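Local coordinates for CIR protein (Plasmodium chabaudi chabaudi, PDB 6ZYV), which is of unknown function but belongs to the PIR family of variant proteins of malaria parasites, whose ectodomains are probably presented on infected red blood cells, at residues D19-I24 with G30-D35; T36-Y41 with N56-A61. The protein carries 5 engineered substitutions. One frame throughout, in Å; residues are numbered along the deposited sequence.

Contact 1 of 2, residues D19-I24 with G30-D35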
loop_
_atom_site.group_PDB
_atom_site.type_symbol
_atom_site.label_atom_id
_atom_site.label_comp_id
_atom_site.label_asym_id
_atom_site.label_seq_id
_atom_site.Cartn_x
_atom_site.Cartn_y
_atom_site.Cartn_z
ATOM N N ASP A 19 7.195 1.743 -7.047
ATOM C CA ASP A 19 6.879 3.075 -7.553
ATOM C C ASP A 19 7.955 3.591 -8.515
ATOM O O ASP A 19 7.632 3.985 -9.642
ATOM C CB ASP A 19 6.701 4.081 -6.399
ATOM C CG ASP A 19 5.292 4.239 -5.887
ATOM O OD1 ASP A 19 4.362 3.805 -6.584
ATOM O OD2 ASP A 19 5.118 4.789 -4.770
ATOM N N ASP A 20 9.225 3.571 -8.092
ATOM C CA ASP A 20 10.310 4.052 -8.935
ATOM C C ASP A 20 10.445 3.249 -10.234
ATOM O O ASP A 20 10.876 3.802 -11.247
ATOM C CB ASP A 20 11.632 4.047 -8.146
ATOM C CG ASP A 20 11.566 4.837 -6.844
ATOM O OD1 ASP A 20 10.691 5.725 -6.730
ATOM O OD2 ASP A 20 12.381 4.558 -5.933
ATOM N N CYS A 21 10.041 1.979 -10.237
ATOM C CA CYS A 21 10.208 1.122 -11.395
ATOM C C CYS A 21 9.019 0.982 -12.285
ATOM O O CYS A 21 9.098 0.150 -13.183
ATOM C CB CYS A 21 10.689 -0.251 -10.956
ATOM S SG CYS A 21 12.460 -0.336 -10.629
ATOM N N LEU A 22 7.928 1.729 -12.071
ATOM C CA LEU A 22 6.724 1.500 -12.861
ATOM C C LEU A 22 6.874 1.791 -14.375
ATOM O O LEU A 22 6.091 1.260 -15.167
ATOM C CB LEU A 22 5.509 2.209 -12.268
ATOM C CG LEU A 22 4.239 1.347 -12.153
ATOM C CD1 LEU A 22 4.512 -0.040 -11.550
ATOM C CD2 LEU A 22 3.195 2.045 -11.342
ATOM N N GLN A 23 7.889 2.575 -14.779
ATOM C CA GLN A 23 8.191 2.852 -16.193
ATOM C C GLN A 23 7.051 3.520 -16.988
ATOM O O GLN A 23 7.129 3.607 -18.216
ATOM C CB GLN A 23 8.662 1.568 -16.909
ATOM C CG GLN A 23 10.161 1.510 -17.177
ATOM C CD GLN A 23 10.968 1.431 -15.911
ATOM O OE1 GLN A 23 11.485 2.439 -15.413
ATOM N NE2 GLN A 23 11.097 0.225 -15.363
ATOM N N ILE A 24 6.011 3.998 -16.304
ATOM C CA ILE A 24 4.889 4.654 -16.964
ATOM C C ILE A 24 5.157 6.147 -17.070
ATOM O O ILE A 24 5.355 6.818 -16.059
ATOM C CB ILE A 24 3.562 4.344 -16.235
ATOM C CG1 ILE A 24 3.248 2.849 -16.308
ATOM C CG2 ILE A 24 2.413 5.176 -16.793
ATOM C CD1 ILE A 24 2.371 2.440 -15.314
ATOM N N GLY A 30 10.285 8.441 -9.530
ATOM C CA GLY A 30 11.725 8.239 -9.484
ATOM C C GLY A 30 12.287 7.325 -10.558
ATOM O O GLY A 30 11.565 6.882 -11.457
ATOM N N VAL A 31 13.601 7.045 -10.470
ATOM C CA VAL A 31 14.330 6.193 -11.415
ATOM C C VAL A 31 14.349 4.747 -10.941
ATOM O O VAL A 31 14.523 4.478 -9.753
ATOM C CB VAL A 31 15.758 6.722 -11.699
ATOM C CG1 VAL A 31 16.429 5.934 -12.819
ATOM C CG2 VAL A 31 15.718 8.193 -12.056
ATOM N N CYS A 32 14.147 3.820 -11.875
ATOM C CA CYS A 32 14.104 2.400 -11.584
ATOM C C CYS A 32 15.462 1.833 -11.197
ATOM O O CYS A 32 16.380 1.798 -12.020
ATOM C CB CYS A 32 13.497 1.637 -12.755
ATOM S SG CYS A 32 13.327 -0.140 -12.468
ATOM N N SER A 33 15.564 1.340 -9.955
ATOM C CA SER A 33 16.774 0.730 -9.412
ATOM C C SER A 33 17.119 -0.630 -10.065
ATOM O O SER A 33 18.257 -1.084 -9.968
ATOM C CB SER A 33 16.620 0.546 -7.909
ATOM O OG SER A 33 15.488 -0.261 -7.625
ATOM N N ASP A 34 16.151 -1.280 -10.704
ATOM C CA ASP A 34 16.374 -2.567 -11.358
ATOM C C ASP A 34 15.338 -2.735 -12.472
ATOM O O ASP A 34 14.156 -2.924 -12.189
ATOM C CB ASP A 34 16.270 -3.708 -10.329
ATOM C CG ASP A 34 16.417 -5.114 -10.888
ATOM O OD1 ASP A 34 16.976 -5.260 -11.988
ATOM O OD2 ASP A 34 15.949 -6.069 -10.228
ATOM N N ASP A 35 15.777 -2.676 -13.730
ATOM C CA ASP A 35 14.893 -2.801 -14.892
ATOM C C ASP A 35 14.192 -4.151 -15.013
ATOM O O ASP A 35 13.199 -4.248 -15.728
ATOM C CB ASP A 35 15.660 -2.495 -16.183
ATOM C CG ASP A 35 16.113 -1.055 -16.302
ATOM O OD1 ASP A 35 15.526 -0.183 -15.611
ATOM O OD2 ASP A 35 17.037 -0.793 -17.097
#

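Contact 2 of 2, residues T36-Y41 with N56-A61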
loop_
_atom_site.group_PDB
_atom_site.type_symbol
_atom_site.label_atom_id
_atom_site.label_comp_id
_atom_site.label_asym_id
_atom_site.label_seq_id
_atom_site.Cartn_x
_atom_site.Cartn_y
_atom_site.Cartn_z
ATOM N N THR A 36 14.701 -5.182 -14.338
ATOM C CA THR A 36 14.103 -6.508 -14.403
ATOM C C THR A 36 13.257 -6.870 -13.177
ATOM O O THR A 36 12.721 -7.974 -13.152
ATOM C CB THR A 36 15.205 -7.546 -14.661
ATOM O OG1 THR A 36 16.182 -7.460 -13.615
ATOM C CG2 THR A 36 15.884 -7.353 -16.014
ATOM N N LEU A 37 13.111 -5.951 -12.190
ATOM C CA LEU A 37 12.404 -6.137 -10.913
ATOM C C LEU A 37 11.128 -6.985 -10.975
ATOM O O LEU A 37 11.016 -7.980 -10.254
ATOM C CB LEU A 37 12.086 -4.781 -10.262
ATOM C CG LEU A 37 11.542 -4.840 -8.843
ATOM C CD1 LEU A 37 12.665 -5.007 -7.850
ATOM C CD2 LEU A 37 10.775 -3.590 -8.513
ATOM N N TYR A 38 10.170 -6.602 -11.837
ATOM C CA TYR A 38 8.915 -7.329 -11.949
ATOM C C TYR A 38 8.780 -8.118 -13.231
ATOM O O TYR A 38 7.706 -8.639 -13.471
ATOM C CB TYR A 38 7.706 -6.383 -11.760
ATOM C CG TYR A 38 7.692 -5.192 -12.697
ATOM C CD1 TYR A 38 7.257 -5.317 -14.009
ATOM C CD2 TYR A 38 8.124 -3.947 -12.276
ATOM C CE1 TYR A 38 7.250 -4.230 -14.875
ATOM C CE2 TYR A 38 8.120 -2.852 -13.131
ATOM C CZ TYR A 38 7.679 -2.994 -14.430
ATOM O OH TYR A 38 7.670 -1.901 -15.271
ATOM N N SER A 39 9.846 -8.233 -14.049
ATOM C CA SER A 39 9.800 -8.926 -15.340
ATOM C C SER A 39 9.251 -10.350 -15.259
ATOM O O SER A 39 8.503 -10.763 -16.146
ATOM C CB SER A 39 11.156 -8.904 -16.036
ATOM O OG SER A 39 12.147 -9.617 -15.318
ATOM N N ASP A 40 9.555 -11.068 -14.162
ATOM C CA ASP A 40 9.048 -12.423 -13.906
ATOM C C ASP A 40 7.520 -12.486 -13.832
ATOM O O ASP A 40 6.947 -13.557 -13.991
ATOM C CB ASP A 40 9.601 -12.947 -12.565
ATOM C CG ASP A 40 11.055 -13.421 -12.600
ATOM O OD1 ASP A 40 11.452 -14.066 -13.610
ATOM O OD2 ASP A 40 11.791 -13.162 -11.605
ATOM N N TYR A 41 6.863 -11.350 -13.543
ATOM C CA TYR A 41 5.418 -11.259 -13.355
ATOM C C TYR A 41 4.672 -10.550 -14.493
ATOM O O TYR A 41 3.477 -10.308 -14.366
ATOM C CB TYR A 41 5.100 -10.621 -11.996
ATOM C CG TYR A 41 5.852 -11.292 -10.867
ATOM C CD1 TYR A 41 5.646 -12.631 -10.570
ATOM C CD2 TYR A 41 6.856 -10.627 -10.186
ATOM C CE1 TYR A 41 6.377 -13.275 -9.581
ATOM C CE2 TYR A 41 7.569 -11.246 -9.167
ATOM C CZ TYR A 41 7.332 -12.579 -8.872
ATOM O OH TYR A 41 8.042 -13.245 -7.901
ATOM N N ASN A 56 -0.665 -0.943 -18.501
ATOM C CA ASN A 56 -1.504 -1.841 -17.737
ATOM C C ASN A 56 -0.749 -3.119 -17.388
ATOM O O ASN A 56 -0.948 -3.650 -16.298
ATOM C CB ASN A 56 -2.767 -2.181 -18.505
ATOM C CG ASN A 56 -3.745 -1.032 -18.627
ATOM O OD1 ASN A 56 -3.676 -0.030 -17.906
ATOM N ND2 ASN A 56 -4.676 -1.155 -19.549
ATOM N N ASP A 57 0.117 -3.605 -18.304
ATOM C CA ASP A 57 0.951 -4.792 -18.102
ATOM C C ASP A 57 1.950 -4.523 -16.981
ATOM O O ASP A 57 2.163 -5.381 -16.141
ATOM C CB ASP A 57 1.731 -5.155 -19.389
ATOM C CG ASP A 57 0.924 -5.839 -20.478
ATOM O OD1 ASP A 57 -0.314 -5.943 -20.326
ATOM O OD2 ASP A 57 1.535 -6.262 -21.500
ATOM N N LYS A 58 2.566 -3.339 -16.971
ATOM C CA LYS A 58 3.548 -2.956 -15.957
ATOM C C LYS A 58 2.903 -2.818 -14.576
ATOM O O LYS A 58 3.494 -3.248 -13.585
ATOM C CB LYS A 58 4.245 -1.642 -16.357
ATOM C CG LYS A 58 5.080 -1.750 -17.627
ATOM C CD LYS A 58 5.594 -0.380 -18.085
ATOM C CE LYS A 58 6.198 -0.449 -19.463
ATOM N NZ LYS A 58 5.831 0.733 -20.300
ATOM N N ILE A 59 1.692 -2.216 -14.513
ATOM C CA ILE A 59 0.954 -2.047 -13.254
ATOM C C ILE A 59 0.553 -3.411 -12.721
ATOM O O ILE A 59 0.710 -3.677 -11.537
ATOM C CB ILE A 59 -0.289 -1.126 -13.434
ATOM C CG1 ILE A 59 0.139 0.305 -13.758
ATOM C CG2 ILE A 59 -1.161 -1.136 -12.179
ATOM C CD1 ILE A 59 -0.985 1.161 -14.370
ATOM N N SER A 60 0.061 -4.288 -13.608
ATOM C CA SER A 60 -0.348 -5.627 -13.248
ATOM C C SER A 60 0.835 -6.420 -12.675
ATOM O O SER A 60 0.704 -7.022 -11.607
ATOM C CB SER A 60 -0.929 -6.334 -14.471
ATOM O OG SER A 60 -1.197 -7.705 -14.234
ATOM N N ALA A 61 1.999 -6.377 -13.356
ATOM C CA ALA A 61 3.197 -7.079 -12.918
ATOM C C ALA A 61 3.739 -6.497 -11.605
ATOM O O ALA A 61 4.194 -7.246 -10.754
ATOM C CB ALA A 61 4.254 -7.015 -14.007
#

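Contact 1 of 2, residues D19-I24 with G30-D35
Asp20, in the last turn of helix 8-20, lays its CB against the carbonyl of Val31, with CB and Val31 O 3.3 Å apart. Its carboxylate has its main partner along its own helix, where OD1 forms a salt bridge to Lys16. The backbone O of Asp20 approaches Cys32 N to 3.3 Å, but at an angle too poor for a hydrogen bond.

Cys21, where the chain leaves helical geometry, makes the covalent link: its SG lies 2.0 Å from Cys32 SG. The torsion about the S-S bond, 87°, is close to the relaxed value and gives a right-handed disulfide. On the loop side, Cys32 holds its SG anti to the backbone N (chi1 -177°), directed at the helix end.

Farther on, Gln23 bends at its second torsion and brings its amide alongside the bridge, OE1 3.4 Å from Cys32 CB and NE2 3.7 Å from Cys32 SG.

This is a surface contact in which a disulfide pins a returning loop to a helix C-terminus. With just packing beside it, the cohesion between the segments probably rests chiefly on the S-S bond, which suits the oxidising surroundings an ectodomain usually meets.

Contact 2 of 2, residues T36-Y41 with N56-A61
Tyr41 O accepts a hydrogen bond from Asn121 ND2 and also rests against Ala61 of helix 55-71, a weaker contact. The CA-H of Ala61 comes near this oxygen, with 3.5 Å between Ala61 CA and Tyr41 O and a strongly bent geometry, while Ala61 CB touches Tyr41 O at 3.4 Å. The motif is a loop that passes through a short 3-10 turn, residues 39-41, and packs on helix 55-71 in an all-helical ectodomain.

Two tyrosines of the loop both meet the methyl of Ala61. Tyr38 has its CG placed between the backbone N and the carbonyl carbon (chi1 55°), and the ring extends along the helix, meeting residues one turn apart. At its near end Tyr38 CD1 is 3.4 Å from Ala61 CB. Farther along, the backbone O of Lys58 lies 4.1 Å above the plane of the Tyr38 ring, near its rim, and Tyr38 OH, whose polar partner is Cys21 O, rests 3.5 Å from Lys58 CG. The lysine thus contributes its aliphatic stem, crossing the tyrosine obliquely. Ile18 of helix 8-20 and Trp65 also touch Tyr38, which is buried.

Tyr41 meets Ala61 by its CB, and its ring is carried on past the alanine toward Ile64 and Val68, the next turns of the same helix. Asp40 CB sits over the centre of one face of that ring, and His127 meets it with the planes at about 80°.

The loop also carries turn bonds of its own. Tyr41 N bonds back to Tyr38 O, and just before it Thr36 O accepts two bonds from one residue: Ser39 N at 3.0 Å, and Ser39 OG at 2.8 Å, tilted 17° from the carbonyl plane.

Contacts 1 and 2 follow one another along the chain, with centres about 11 Å apart on the same side of the molecule, and together they fold the connection between helix 8-20 and helix 55-71 against both helices. They are joined directly: Tyr38 OH of contact 2 makes a probable hydrogen bond of 3.3 Å to Cys21 O of contact 1, tying the backbone at the disulfide to the tyrosine packed on the second helix. Beside it, Leu22 O lies 3.4 Å from Lys58 CD, and Ile24 CD1 meets Ile59 CG1 at 3.5 Å. A covalent surface bridge and a partly buried aromatic contact therefore act on one connection.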